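Local coordinates for AP endonuclease, family protein 2 (Mycobacterium smegmatis, PDB 5TNV) that binds a magnesium ion in a xylose isomerase-like TIM barrel and may have endonuclease activity, at residues P222-G225 with N226-R229; G277-Y281 with R282-R286; C299-Y302 with G303-S306; E315-L318 with Q319-S323. One frame throughout, in Å; residues are numbered along the deposited sequence.

Contact 1. Residues P222-G225 with N226-R229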
loop_
_atom_site.group_PDB
_atom_site.type_symbol
_atom_site.label_atom_id
_atom_site.label_comp_id
_atom_site.label_asym_id
_atom_site.label_seq_id
_atom_site.Cartn_x
_atom_site.Cartn_y
_atom_site.Cartn_z
ATOM N N PRO A 222 -16.288 -12.106 12.798
ATOM C CA PRO A 222 -15.380 -11.174 13.434
ATOM C C PRO A 222 -14.775 -10.212 12.401
ATOM O O PRO A 222 -13.583 -10.282 12.077
ATOM C CB PRO A 222 -14.345 -12.079 14.094
ATOM C CG PRO A 222 -14.217 -13.212 13.128
ATOM C CD PRO A 222 -15.628 -13.430 12.621
ATOM N N ASP A 223 -15.614 -9.289 11.900
ATOM C CA ASP A 223 -15.192 -8.315 10.874
ATOM C C ASP A 223 -14.463 -7.182 11.588
ATOM O O ASP A 223 -14.954 -6.050 11.656
ATOM C CB ASP A 223 -16.393 -7.843 10.098
ATOM C CG ASP A 223 -16.061 -6.995 8.889
ATOM O OD1 ASP A 223 -14.862 -6.716 8.613
ATOM O OD2 ASP A 223 -17.031 -6.592 8.188
ATOM N N LEU A 224 -13.294 -7.510 12.144
ATOM C CA LEU A 224 -12.644 -6.560 13.054
ATOM C C LEU A 224 -11.992 -5.415 12.301
ATOM O O LEU A 224 -11.650 -4.402 12.962
ATOM C CB LEU A 224 -11.684 -7.253 14.016
ATOM C CG LEU A 224 -12.313 -8.330 14.890
ATOM C CD1 LEU A 224 -11.339 -8.781 15.965
ATOM C CD2 LEU A 224 -13.628 -7.891 15.493
ATOM N N GLY A 225 -11.856 -5.470 11.000
ATOM C CA GLY A 225 -11.511 -4.268 10.261
ATOM C C GLY A 225 -12.499 -3.123 10.556
ATOM O O GLY A 225 -12.082 -1.965 10.551
ATOM N N ASN A 226 -13.757 -3.446 10.803
ATOM C CA ASN A 226 -14.730 -2.430 11.139
ATOM C C ASN A 226 -14.292 -1.597 12.367
ATOM O O ASN A 226 -14.608 -0.418 12.458
ATOM C CB ASN A 226 -16.096 -3.028 11.423
ATOM C CG ASN A 226 -16.770 -3.610 10.207
ATOM O OD1 ASN A 226 -16.458 -3.203 9.060
ATOM N ND2 ASN A 226 -17.697 -4.520 10.406
ATOM N N LEU A 227 -13.621 -2.238 13.307
ATOM C CA LEU A 227 -13.133 -1.610 14.523
ATOM C C LEU A 227 -11.781 -0.999 14.368
ATOM O O LEU A 227 -11.507 0.113 14.901
ATOM C CB LEU A 227 -13.159 -2.596 15.693
ATOM C CG LEU A 227 -14.515 -3.262 15.987
ATOM C CD1 LEU A 227 -14.415 -4.096 17.239
ATOM C CD2 LEU A 227 -15.649 -2.258 16.053
ATOM N N VAL A 228 -10.822 -1.671 13.691
ATOM C CA VAL A 228 -9.453 -1.190 13.557
ATOM C C VAL A 228 -9.403 0.162 12.855
ATOM O O VAL A 228 -8.504 0.977 13.124
ATOM C CB VAL A 228 -8.624 -2.267 12.828
ATOM C CG1 VAL A 228 -7.276 -1.761 12.350
ATOM C CG2 VAL A 228 -8.487 -3.521 13.687
ATOM N N ARG A 229 -10.350 0.451 11.960
ATOM C CA ARG A 229 -10.355 1.723 11.215
ATOM C C ARG A 229 -10.745 2.888 12.091
ATOM O O ARG A 229 -10.564 4.051 11.656
ATOM C CB ARG A 229 -11.325 1.605 10.045
ATOM C CG ARG A 229 -12.816 1.544 10.444
ATOM C CD ARG A 229 -13.642 0.950 9.349
ATOM N NE ARG A 229 -15.040 0.801 9.732
ATOM C CZ ARG A 229 -15.949 0.230 8.949
ATOM N NH1 ARG A 229 -15.647 -0.137 7.714
ATOM N NH2 ARG A 229 -17.189 0.057 9.428
#
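Asp-223 and Asn-226 meet where the chain leaves strand 218-221 and turns into the short helix 225-228, beside the magnesium ion. The aspartate side chain can be followed outward. Its CB lies 3.6 Å from Asn-226 ND2, and CG draws closer to the same nitrogen, at 3.3 Å. CG stands anti to the backbone N (chi1 -172°), and the two side chains cross at about a right angle, with the carboxylate and amide planes 49° apart. At the tip the oxygens divide the work: OD2 ligates magnesium beside Glu-193 and His-252, while OD1 makes a salt bridge to Lys-254. Asn-226 suits this place because its amide can both donate and accept, giving ND2 to Met-194 O and OD1 to Lys-254. In the backbone, Asn-226 N donates to Asp-223 O at 3.0 Å and closes the turn. Leu-224 O then takes two donors, Leu-227 N and Val-228 N, each at 2.9 Å. With Lys-254 bonded to both Asp-223 and Asn-226, the asparagine belongs to the second shell of the metal site and probably helps to fix the rotation of the metal-binding carboxylate.

Contact 2. Residues G277-Y281 with R282-R286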
loop_
_atom_site.group_PDB
_atom_site.type_symbol
_atom_site.label_atom_id
_atom_site.label_comp_id
_atom_site.label_asym_id
_atom_site.label_seq_id
_atom_site.Cartn_x
_atom_site.Cartn_y
_atom_site.Cartn_z
ATOM N N GLY A 277 -1.951 -3.823 5.945
ATOM C CA GLY A 277 -2.561 -3.083 7.015
ATOM C C GLY A 277 -2.075 -3.468 8.400
ATOM O O GLY A 277 -1.093 -4.216 8.537
ATOM N N TYR A 278 -2.718 -2.940 9.405
ATOM C CA TYR A 278 -2.261 -3.067 10.816
ATOM C C TYR A 278 -2.403 -4.492 11.342
ATOM O O TYR A 278 -1.553 -4.963 12.119
ATOM C CB TYR A 278 -3.043 -2.084 11.671
ATOM C CG TYR A 278 -2.513 -1.951 13.086
ATOM C CD1 TYR A 278 -1.326 -1.299 13.318
ATOM C CD2 TYR A 278 -3.211 -2.445 14.187
ATOM C CE1 TYR A 278 -0.834 -1.174 14.625
ATOM C CE2 TYR A 278 -2.737 -2.318 15.463
ATOM C CZ TYR A 278 -1.526 -1.675 15.688
ATOM O OH TYR A 278 -1.092 -1.579 16.999
ATOM N N VAL A 279 -3.478 -5.195 10.996
ATOM C CA VAL A 279 -3.628 -6.584 11.414
ATOM C C VAL A 279 -2.591 -7.437 10.691
ATOM O O VAL A 279 -2.360 -7.202 9.489
ATOM C CB VAL A 279 -5.036 -7.101 11.071
ATOM C CG1 VAL A 279 -5.210 -8.552 11.590
ATOM C CG2 VAL A 279 -6.136 -6.215 11.623
ATOM N N ASN A 280 -1.997 -8.407 11.381
ATOM C CA ASN A 280 -1.170 -9.433 10.755
ATOM C C ASN A 280 -2.057 -10.623 10.433
ATOM O O ASN A 280 -2.273 -11.499 11.285
ATOM C CB ASN A 280 -0.004 -9.828 11.640
ATOM C CG ASN A 280 0.915 -10.808 10.912
ATOM O OD1 ASN A 280 0.520 -11.508 9.974
ATOM N ND2 ASN A 280 2.171 -10.917 11.369
ATOM N N TYR A 281 -2.626 -10.651 9.220
ATOM C CA TYR A 281 -3.561 -11.726 8.904
ATOM C C TYR A 281 -2.867 -13.055 8.638
ATOM O O TYR A 281 -3.576 -14.099 8.628
ATOM C CB TYR A 281 -4.479 -11.326 7.748
ATOM C CG TYR A 281 -5.670 -10.496 8.221
ATOM C CD1 TYR A 281 -6.692 -11.101 8.956
ATOM C CD2 TYR A 281 -5.787 -9.154 7.956
ATOM C CE1 TYR A 281 -7.780 -10.394 9.383
ATOM C CE2 TYR A 281 -6.887 -8.416 8.386
ATOM C CZ TYR A 281 -7.880 -9.043 9.097
ATOM O OH TYR A 281 -9.005 -8.365 9.543
ATOM N N ARG A 282 -1.548 -13.094 8.419
ATOM C CA ARG A 282 -0.862 -14.394 8.360
ATOM C C ARG A 282 -0.967 -15.057 9.732
ATOM O O ARG A 282 -1.365 -16.205 9.885
ATOM C CB ARG A 282 0.571 -14.202 7.871
ATOM C CG ARG A 282 1.322 -15.514 7.662
ATOM C CD ARG A 282 2.773 -15.268 7.155
ATOM N NE ARG A 282 2.736 -14.435 5.983
ATOM C CZ ARG A 282 2.384 -14.815 4.776
ATOM N NH1 ARG A 282 2.307 -16.091 4.455
ATOM N NH2 ARG A 282 2.151 -13.893 3.874
ATOM N N GLN A 283 -0.588 -14.306 10.779
ATOM C CA GLN A 283 -0.694 -14.803 12.141
ATOM C C GLN A 283 -2.145 -15.079 12.502
ATOM O O GLN A 283 -2.455 -16.099 13.135
ATOM C CB GLN A 283 -0.088 -13.817 13.109
ATOM C CG GLN A 283 1.401 -13.685 13.088
ATOM C CD GLN A 283 1.926 -12.560 13.997
ATOM O OE1 GLN A 283 1.137 -11.761 14.574
ATOM N NE2 GLN A 283 3.218 -12.474 14.128
ATOM N N ILE A 284 -3.057 -14.180 12.156
ATOM C CA ILE A 284 -4.450 -14.315 12.616
ATOM C C ILE A 284 -5.186 -15.438 11.871
ATOM O O ILE A 284 -5.956 -16.167 12.521
ATOM C CB ILE A 284 -5.157 -12.943 12.574
ATOM C CG1 ILE A 284 -4.527 -11.971 13.573
ATOM C CG2 ILE A 284 -6.653 -13.095 12.741
ATOM C CD1 ILE A 284 -4.519 -12.393 14.984
ATOM N N ILE A 285 -4.988 -15.607 10.581
ATOM C CA ILE A 285 -5.601 -16.754 9.903
ATOM C C ILE A 285 -5.053 -18.038 10.482
ATOM O O ILE A 285 -5.799 -18.986 10.725
ATOM C CB ILE A 285 -5.426 -16.673 8.381
ATOM C CG1 ILE A 285 -6.244 -15.526 7.792
ATOM C CG2 ILE A 285 -5.772 -17.992 7.704
ATOM C CD1 ILE A 285 -5.839 -15.157 6.380
ATOM N N ARG A 286 -3.723 -18.125 10.735
ATOM C CA ARG A 286 -3.203 -19.350 11.317
ATOM C C ARG A 286 -3.777 -19.590 12.695
ATOM O O ARG A 286 -4.089 -20.751 13.043
ATOM C CB ARG A 286 -1.669 -19.313 11.380
ATOM C CG ARG A 286 -1.016 -19.726 10.066
ATOM C CD ARG A 286 0.465 -19.405 10.076
ATOM N NE ARG A 286 1.102 -20.143 8.990
ATOM C CZ ARG A 286 1.634 -21.343 9.008
ATOM N NH1 ARG A 286 2.148 -21.832 7.877
ATOM N NH2 ARG A 286 1.696 -22.092 10.078
#
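Asn-280 is the N-cap of helix 281-290, and its side chain turns back onto the first turn to accept from Gln-283 N and Arg-282 N. Asparagine is well suited here, being short enough for its amide oxygen to reach backbone N-H groups that have no preceding turn to bond to. A first torsion near 180° (-175°) swings the amide beside the residue's own carbonyl carbon and places OD1 3.1 Å from Gln-283 N; that bond is almost straight at the hydrogen, 171°, although the donor stands well above the plane of the amide. The bond from Arg-282 N to OD1, at 3.0 Å, is weak because it is bent. Over the cap lies the amide of Gln-283, stacked on that of Asn-280 with the planes only 17° apart and its CD 3.1 Å from Asn-280 ND2. The residues just outside and inside the turn form a hydrophobic staple: Val-279 CG1 meets Ile-284 CG1 at 4.0 Å. The same methyl of Val-279 sits 3.5 Å above the centre of one face of the Tyr-281 ring. Ile-284 CG2 approaches this ring as well, 4.3 Å from Tyr-281 CD1, so a branched apolar side chain here serves both partners. Tyr-281 OH, beyond the ring, is hydrogen-bonded to Tyr-241 OH and Lys-254 O, while Arg-282 reaches Asp-305 of the second subunit in a salt bridge. The capped turn is thereby packed between helix 237-244 and strand 251-261 on one hand and helix 306-325 on the other, where Ile-285 touches Val-320 and Leu-321.

Contact 3. Residues C299-Y302 with G303-S306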
loop_
_atom_site.group_PDB
_atom_site.type_symbol
_atom_site.label_atom_id
_atom_site.label_comp_id
_atom_site.label_asym_id
_atom_site.label_seq_id
_atom_site.Cartn_x
_atom_site.Cartn_y
_atom_site.Cartn_z
ATOM N N CYS A 299 -14.301 -11.617 1.197
ATOM C CA CYS A 299 -13.476 -10.436 0.984
ATOM C C CYS A 299 -14.420 -9.239 0.723
ATOM O O CYS A 299 -15.119 -9.212 -0.294
ATOM C CB CYS A 299 -12.527 -10.633 -0.190
ATOM S SG CYS A 299 -11.330 -11.923 0.062
ATOM N N GLU A 300 -14.393 -8.287 1.624
ATOM C CA GLU A 300 -15.051 -6.996 1.641
ATOM C C GLU A 300 -13.972 -5.912 1.595
ATOM O O GLU A 300 -12.954 -6.134 2.194
ATOM C CB GLU A 300 -15.950 -6.741 2.884
ATOM C CG GLU A 300 -17.183 -5.871 2.625
ATOM C CD GLU A 300 -17.097 -4.465 3.179
ATOM O OE1 GLU A 300 -16.669 -4.205 4.348
ATOM O OE2 GLU A 300 -17.596 -3.560 2.401
ATOM N N HIS A 301 -14.233 -4.746 1.052
ATOM C CA HIS A 301 -13.261 -3.633 1.127
ATOM C C HIS A 301 -13.979 -2.368 0.768
ATOM O O HIS A 301 -13.947 -2.000 -0.451
ATOM C CB HIS A 301 -12.115 -3.898 0.188
ATOM C CG HIS A 301 -10.933 -3.006 0.361
ATOM N ND1 HIS A 301 -9.964 -3.193 1.324
ATOM C CD2 HIS A 301 -10.554 -1.901 -0.356
ATOM C CE1 HIS A 301 -9.067 -2.272 1.180
ATOM N NE2 HIS A 301 -9.380 -1.458 0.160
ATOM N N TYR A 302 -14.478 -1.647 1.699
ATOM C CA TYR A 302 -15.161 -0.363 1.451
ATOM C C TYR A 302 -14.138 0.666 0.997
ATOM O O TYR A 302 -13.098 0.857 1.619
ATOM C CB TYR A 302 -15.881 0.079 2.701
ATOM C CG TYR A 302 -16.705 1.324 2.447
ATOM C CD1 TYR A 302 -16.165 2.601 2.620
ATOM C CD2 TYR A 302 -18.030 1.269 2.035
ATOM C CE1 TYR A 302 -16.888 3.736 2.400
ATOM C CE2 TYR A 302 -18.774 2.425 1.811
ATOM C CZ TYR A 302 -18.202 3.662 1.982
ATOM O OH TYR A 302 -18.899 4.813 1.778
ATOM N N GLY A 303 -14.466 1.389 -0.047
ATOM C CA GLY A 303 -13.618 2.448 -0.556
ATOM C C GLY A 303 -12.512 1.924 -1.439
ATOM O O GLY A 303 -12.327 0.737 -1.662
ATOM N N SER A 304 -11.751 2.891 -1.984
ATOM C CA SER A 304 -10.644 2.596 -2.858
ATOM C C SER A 304 -11.123 1.732 -4.025
ATOM O O SER A 304 -12.289 1.798 -4.417
ATOM C CB SER A 304 -9.516 1.982 -2.012
ATOM O OG SER A 304 -8.312 1.772 -2.749
ATOM N N ASP A 305 -10.243 0.919 -4.615
ATOM C CA ASP A 305 -10.689 -0.030 -5.653
ATOM C C ASP A 305 -11.143 -1.285 -4.918
ATOM O O ASP A 305 -10.375 -2.239 -4.720
ATOM C CB ASP A 305 -9.611 -0.331 -6.672
ATOM C CG ASP A 305 -10.039 -1.347 -7.697
ATOM O OD1 ASP A 305 -11.189 -1.855 -7.694
ATOM O OD2 ASP A 305 -9.179 -1.670 -8.568
ATOM N N SER A 306 -12.366 -1.293 -4.473
ATOM C CA SER A 306 -12.898 -2.370 -3.630
ATOM C C SER A 306 -12.689 -3.725 -4.291
ATOM O O SER A 306 -12.161 -4.670 -3.672
ATOM C CB SER A 306 -14.394 -2.134 -3.357
ATOM O OG SER A 306 -14.630 -0.805 -2.868
HETATM O O HOH W 1 -7.189 0.184 -0.638
#
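His-301 is the first residue of the loop after strand 297-299 to meet the returning chain, and it does so with both its ring and its backbone oxygen. Directed away from the backbone N by chi1 of -168°, the ring reaches into the bend, where CD2 comes 3.4 Å from Gly-303 O. Ser-304 CB and Ser-306 CA lie at its edge, near the ring plane. A water in that plane is hydrogen-bonded to His-301 NE2 at 2.9 Å and donates to Ser-304 OG at the same length, bridging imidazole and hydroxyl; Ser-304 OG is also hydrogen-bonded to Gly-277 O of the third subunit. His-301 O lies 2.8 Å from Ser-306 OG, which also has Gly-303 O at 3.0 Å; the serine has one proton with both carbonyls within reach. Serine fits this place, its hydroxyl being small enough to sit between two backbone oxygens. Tyr-302 follows, with CD1 3.4 Å from Gly-303 N and its ring edge-to-face with Phe-156. The chain turns at Gly-303 with a positive phi of 82°; a side chain there would run into Tyr-302 O, which suits glycine. Farther round, Asp-305 centres an inverse gamma turn and caps helix 306-325 by accepting from Gly-308 N, while its OD2 forms a salt bridge with Arg-282 and a hydrogen bond with Tyr-316 OH, both of the third subunit. The loop thus joins the end of strand 297-299, paired with strand 29-32, to the start of helix 306-325, against whose Val-309 and Cys-310 His-301 packs.

Contact 4. Residues E315-L318 with Q319-S323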
loop_
_atom_site.group_PDB
_atom_site.type_symbol
_atom_site.label_atom_id
_atom_site.label_comp_id
_atom_site.label_asym_id
_atom_site.label_seq_id
_atom_site.Cartn_x
_atom_site.Cartn_y
_atom_site.Cartn_z
ATOM N N GLU A 315 -6.132 -13.945 -3.293
ATOM C CA GLU A 315 -4.876 -14.631 -3.584
ATOM C C GLU A 315 -4.021 -14.744 -2.328
ATOM O O GLU A 315 -3.348 -15.754 -2.111
ATOM C CB GLU A 315 -4.132 -13.941 -4.712
ATOM C CG GLU A 315 -4.805 -14.122 -6.045
ATOM C CD GLU A 315 -4.109 -13.467 -7.202
ATOM O OE1 GLU A 315 -3.094 -12.822 -6.978
ATOM O OE2 GLU A 315 -4.622 -13.592 -8.350
ATOM N N TYR A 316 -4.013 -13.691 -1.514
ATOM C CA TYR A 316 -3.286 -13.670 -0.253
ATOM C C TYR A 316 -3.756 -14.769 0.680
ATOM O O TYR A 316 -2.942 -15.520 1.229
ATOM C CB TYR A 316 -3.461 -12.277 0.361
ATOM C CG TYR A 316 -2.886 -12.171 1.757
ATOM C CD1 TYR A 316 -1.548 -11.837 1.911
ATOM C CD2 TYR A 316 -3.621 -12.384 2.903
ATOM C CE1 TYR A 316 -0.958 -11.735 3.145
ATOM C CE2 TYR A 316 -3.050 -12.242 4.143
ATOM C CZ TYR A 316 -1.709 -11.916 4.267
ATOM O OH TYR A 316 -1.162 -11.774 5.522
ATOM N N ILE A 317 -5.062 -14.842 0.900
ATOM C CA ILE A 317 -5.631 -15.855 1.788
ATOM C C ILE A 317 -5.275 -17.247 1.276
ATOM O O ILE A 317 -4.908 -18.133 2.055
ATOM C CB ILE A 317 -7.157 -15.668 1.948
ATOM C CG1 ILE A 317 -7.495 -14.340 2.619
ATOM C CG2 ILE A 317 -7.788 -16.840 2.677
ATOM C CD1 ILE A 317 -8.930 -13.931 2.485
ATOM N N LEU A 318 -5.388 -17.473 -0.031
ATOM C CA LEU A 318 -5.084 -18.782 -0.583
ATOM C C LEU A 318 -3.630 -19.148 -0.273
ATOM O O LEU A 318 -3.383 -20.310 0.075
ATOM C CB LEU A 318 -5.426 -18.754 -2.069
ATOM C CG LEU A 318 -5.057 -20.008 -2.861
ATOM C CD1 LEU A 318 -5.852 -21.194 -2.350
ATOM C CD2 LEU A 318 -5.238 -19.744 -4.349
ATOM N N GLN A 319 -2.678 -18.246 -0.369
ATOM C CA GLN A 319 -1.284 -18.597 -0.046
ATOM C C GLN A 319 -1.179 -18.913 1.430
ATOM O O GLN A 319 -0.431 -19.858 1.801
ATOM C CB GLN A 319 -0.335 -17.491 -0.500
ATOM C CG GLN A 319 1.134 -17.886 -0.373
ATOM C CD GLN A 319 1.779 -17.808 1.009
ATOM O OE1 GLN A 319 1.410 -16.980 1.852
ATOM N NE2 GLN A 319 2.711 -18.694 1.270
ATOM N N VAL A 320 -1.738 -18.121 2.312
ATOM C CA VAL A 320 -1.633 -18.344 3.741
ATOM C C VAL A 320 -2.200 -19.736 4.076
ATOM O O VAL A 320 -1.580 -20.505 4.818
ATOM C CB VAL A 320 -2.337 -17.224 4.540
ATOM C CG1 VAL A 320 -2.428 -17.565 6.027
ATOM C CG2 VAL A 320 -1.611 -15.886 4.370
ATOM N N LEU A 321 -3.372 -20.033 3.548
ATOM C CA LEU A 321 -4.030 -21.327 3.791
ATOM C C LEU A 321 -3.207 -22.463 3.238
ATOM O O LEU A 321 -3.073 -23.517 3.872
ATOM C CB LEU A 321 -5.430 -21.383 3.163
ATOM C CG LEU A 321 -6.498 -20.482 3.766
ATOM C CD1 LEU A 321 -7.782 -20.590 2.966
ATOM C CD2 LEU A 321 -6.776 -20.789 5.252
ATOM N N THR A 322 -2.653 -22.274 2.043
ATOM C CA THR A 322 -1.878 -23.361 1.407
ATOM C C THR A 322 -0.715 -23.737 2.319
ATOM O O THR A 322 -0.474 -24.920 2.602
ATOM C CB THR A 322 -1.387 -22.959 0.035
ATOM O OG1 THR A 322 -2.518 -22.753 -0.833
ATOM C CG2 THR A 322 -0.460 -23.992 -0.608
ATOM N N SER A 323 0.022 -22.745 2.791
ATOM C CA SER A 323 1.133 -22.999 3.695
ATOM C C SER A 323 0.676 -23.652 5.017
ATOM O O SER A 323 1.278 -24.595 5.500
ATOM C CB SER A 323 1.893 -21.708 3.963
ATOM O OG SER A 323 2.894 -21.933 4.941
HETATM O O HOH W 2 0.214 -14.612 1.499
#
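Tyr-316 and Val-320 stand one turn apart on helix 306-325, the last of the chain, and form a CH-pi contact. Val-320 CG2 lies 4.1 Å from the centroid of the tyrosine ring, 20° off its normal, over one face but displaced toward the rim. The next pair along, Ile-317 and Leu-321, lie side by side and point the same way, with Ile-317 CG2 3.8 Å from Leu-321 CD1. Branched aliphatic residues suit this buried flank, since they present methyls to their neighbours. Helical backbone bonds set the spacing: Val-320 N donates to Tyr-316 O at 3.1 Å, and Leu-321 N to Ile-317 O at 2.9 Å. Farther out, Ile-317 and Leu-321 rest on Phe-297 of strand 297-299, and Val-320 faces helix 281-290. The polar end of the tyrosine goes to the subunit interface, where OH is hydrogen-bonded to Asp-305 OD2 of the second subunit. Gln-319 is long enough for its amide, turned by a bend at chi2 (-79°), to receive Arg-282 NH1 on OE1. That same OE1 also receives a bond from a water at 2.7 Å, which in turn donates to Tyr-316 O at 3.3 Å.

Overall arrangement
All four contacts are local, at or near the starts of helices except contact 4, which lies within one. Contact 1 is wholly buried and carries the metal-binding chemistry; contact 2, largely buried, touches it through Val-228 and Val-279. Contacts 3 and 4, only partly buried, share helix 306-325, and Cys-299 packs against Ile-317 between them. A probable hydrogen bond from Arg-282 NH1 to Gln-319 OE1 is the polar link between contacts 2 and 4. Chemistry follows place: magnesium and lysine in contact 1, a side-chain cap in contact 2, water and serine in contact 3, mostly apolar packing in contact 4, with polar ends at the subunit interface. There Asp-305 of contact 3 meets Arg-282 of contact 2 and Tyr-316 of contact 4 from a neighbouring subunit.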